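Beta-glucuronidase (Dictyoglomus thermophilum, PDB 6XXW) probably hydrolyses beta-D-glucuronides, releasing glucuronic acid, as a glycoside hydrolase of family 2. Local coordinates at residues Thr450-Thr455 and Leu490-Glu495. Sequence-based numbering, arbitrary orientation. Where two conformers were deposited one is given.
Sequences TKASET and LREWYE
The methyl of A452 sits over one face of the W493 indole: CB lies 3.4 Å from the centroid of the five-membered ring and only 11° off its normal, a CH-pi contact. Further out along the six-membered ring, CG2 of T455 comes within 3.8 Å of W493 CZ3, while the carbonyl oxygen of T450 lies at the ring edge, 3.3 Å from W493 CZ2, and accepts a hydrogen bond from R468. W493 CG stands anti to its own carbonyl carbon (chi1 -76°), which swings the indole across to the loop, one face against A452. Replacing the indole by an alanine would probably strip the A452 methyl of the ring face it covers, take away a neighbour of T455 CG2 and open a gap between loop and helix.

Beside the indole contact, K451 forms a salt bridge with E492. Its NZ is modelled 2.5 Å from E492 OE1, implausibly close; with K451 deposited in two conformers, the exact distance is doubtful.

W493 also touches I464, V466 and I501, side chains of two neighbouring parallel strands. This is helix-to-loop packing on the TIM barrel: helix 482-497 covers strands 463-467 and 501-505 and meets the loop following strand 444-448.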
loop_
_atom_site.group_PDB
_atom_site.type_symbol
_atom_site.label_atom_id
_atom_site.label_comp_id
_atom_site.label_asym_id
_atom_site.label_seq_id
_atom_site.Cartn_x
_atom_site.Cartn_y
_atom_site.Cartn_z
ATOM N N THR A 450 31.016 -15.551 -4.779
ATOM C CA THR A 450 32.417 -15.243 -5.060
ATOM C C THR A 450 32.617 -14.981 -6.553
ATOM O O THR A 450 31.855 -15.459 -7.398
ATOM C CB THR A 450 33.302 -16.427 -4.606
ATOM O OG1 THR A 450 33.094 -16.687 -3.212
ATOM C CG2 THR A 450 34.806 -16.177 -4.815
ATOM N N LYS A 451 33.653 -14.207 -6.870
ATOM C CA LYS A 451 34.065 -14.017 -8.254
ATOM C C LYS A 451 34.575 -15.330 -8.845
ATOM O O LYS A 451 35.179 -16.154 -8.153
ATOM C CB LYS A 451 35.140 -12.925 -8.329
ATOM C CG LYS A 451 35.946 -12.906 -9.616
ATOM C CD LYS A 451 35.461 -11.834 -10.581
ATOM C CE LYS A 451 36.111 -12.021 -11.940
ATOM N NZ LYS A 451 36.517 -13.447 -12.141
ATOM N N ALA A 452 34.312 -15.527 -10.144
ATOM C CA ALA A 452 34.667 -16.786 -10.804
ATOM C C ALA A 452 36.142 -17.139 -10.625
ATOM O O ALA A 452 36.491 -18.285 -10.310
ATOM C CB ALA A 452 34.326 -16.704 -12.292
ATOM N N SER A 453 37.025 -16.157 -10.818
ATOM C CA SER A 453 38.453 -16.423 -10.746
ATOM C C SER A 453 38.953 -16.565 -9.318
ATOM O O SER A 453 40.110 -16.954 -9.125
ATOM C CB SER A 453 39.231 -15.309 -11.458
ATOM O OG SER A 453 39.053 -14.068 -10.799
ATOM N N GLU A 454 38.122 -16.271 -8.313
ATOM C CA GLU A 454 38.582 -16.341 -6.933
ATOM C C GLU A 454 38.128 -17.586 -6.187
ATOM O O GLU A 454 38.792 -17.965 -5.214
ATOM C CB GLU A 454 38.133 -15.100 -6.155
ATOM C CG GLU A 454 38.483 -13.794 -6.861
ATOM C CD GLU A 454 38.451 -12.596 -5.929
ATOM O OE1 GLU A 454 37.496 -12.480 -5.127
ATOM O OE2 GLU A 454 39.373 -11.758 -6.007
ATOM N N THR A 455 37.032 -18.234 -6.588
ATOM C CA THR A 455 36.571 -19.377 -5.810
ATOM C C THR A 455 37.554 -20.537 -5.946
ATOM O O THR A 455 37.994 -20.875 -7.046
ATOM C CB THR A 455 35.160 -19.832 -6.210
ATOM O OG1 THR A 455 34.900 -21.103 -5.596
ATOM C CG2 THR A 455 34.985 -19.949 -7.735
ATOM N N LEU A 490 29.481 -14.577 -16.850
ATOM C CA LEU A 490 29.092 -15.960 -17.096
ATOM C C LEU A 490 30.007 -16.639 -18.106
ATOM O O LEU A 490 30.258 -17.843 -17.987
ATOM C CB LEU A 490 27.637 -16.034 -17.554
ATOM C CG LEU A 490 26.631 -15.619 -16.477
ATOM C CD1 LEU A 490 25.215 -15.657 -17.009
ATOM C CD2 LEU A 490 26.775 -16.510 -15.241
ATOM N N ARG A 491 30.507 -15.898 -19.106
ATOM C CA ARG A 491 31.485 -16.483 -20.022
ATOM C C ARG A 491 32.775 -16.842 -19.300
ATOM O O ARG A 491 33.439 -17.825 -19.656
ATOM C CB ARG A 491 31.783 -15.529 -21.178
ATOM C CG ARG A 491 30.600 -15.347 -22.140
ATOM C CD ARG A 491 31.037 -14.636 -23.425
ATOM N NE ARG A 491 29.923 -14.495 -24.361
ATOM C CZ ARG A 491 29.509 -15.460 -25.180
ATOM N NH1 ARG A 491 30.124 -16.633 -25.195
ATOM N NH2 ARG A 491 28.488 -15.247 -25.994
ATOM N N GLU A 492 33.151 -16.068 -18.281
ATOM C CA GLU A 492 34.350 -16.422 -17.532
ATOM C C GLU A 492 34.124 -17.660 -16.667
ATOM O O GLU A 492 35.035 -18.478 -16.508
ATOM C CB GLU A 492 34.828 -15.250 -16.675
ATOM C CG GLU A 492 36.264 -15.455 -16.177
ATOM C CD GLU A 492 36.656 -14.496 -15.071
ATOM O OE1 GLU A 492 35.759 -13.807 -14.548
ATOM O OE2 GLU A 492 37.858 -14.430 -14.726
ATOM N N TRP A 493 32.931 -17.816 -16.079
ATOM C CA TRP A 493 32.663 -19.062 -15.365
ATOM C C TRP A 493 32.811 -20.263 -16.288
ATOM O O TRP A 493 33.383 -21.295 -15.900
ATOM C CB TRP A 493 31.265 -19.053 -14.747
ATOM C CG TRP A 493 31.139 -18.218 -13.509
ATOM C CD1 TRP A 493 30.718 -16.922 -13.448
ATOM C CD2 TRP A 493 31.429 -18.613 -12.155
ATOM N NE1 TRP A 493 30.716 -16.486 -12.141
ATOM C CE2 TRP A 493 31.157 -17.499 -11.329
ATOM C CE3 TRP A 493 31.895 -19.797 -11.561
ATOM C CZ2 TRP A 493 31.326 -17.530 -9.944
ATOM C CZ3 TRP A 493 32.062 -19.828 -10.171
ATOM C CH2 TRP A 493 31.776 -18.704 -9.382
ATOM N N TYR A 494 32.281 -20.163 -17.510
ATOM C CA TYR A 494 32.329 -21.327 -18.385
ATOM C C TYR A 494 33.740 -21.575 -18.895
ATOM O O TYR A 494 34.164 -22.731 -19.022
ATOM C CB TYR A 494 31.377 -21.183 -19.567
ATOM C CG TYR A 494 31.329 -22.475 -20.348
ATOM C CD1 TYR A 494 30.829 -23.634 -19.762
ATOM C CD2 TYR A 494 31.829 -22.554 -21.642
ATOM C CE1 TYR A 494 30.806 -24.835 -20.450
ATOM C CE2 TYR A 494 31.799 -23.746 -22.346
ATOM C CZ TYR A 494 31.290 -24.883 -21.740
ATOM O OH TYR A 494 31.257 -26.075 -22.424
ATOM N N GLU A 495 34.469 -20.502 -19.199
ATOM C CA GLU A 495 35.834 -20.631 -19.699
ATOM C C GLU A 495 36.749 -21.266 -18.657
ATOM O O GLU A 495 37.648 -22.042 -19.003
ATOM C CB GLU A 495 36.352 -19.253 -20.116
ATOM C CG GLU A 495 37.836 -19.179 -20.474
ATOM C CD GLU A 495 38.237 -20.143 -21.590
ATOM O OE1 GLU A 495 39.340 -20.729 -21.504
ATOM O OE2 GLU A 495 37.457 -20.310 -22.553
#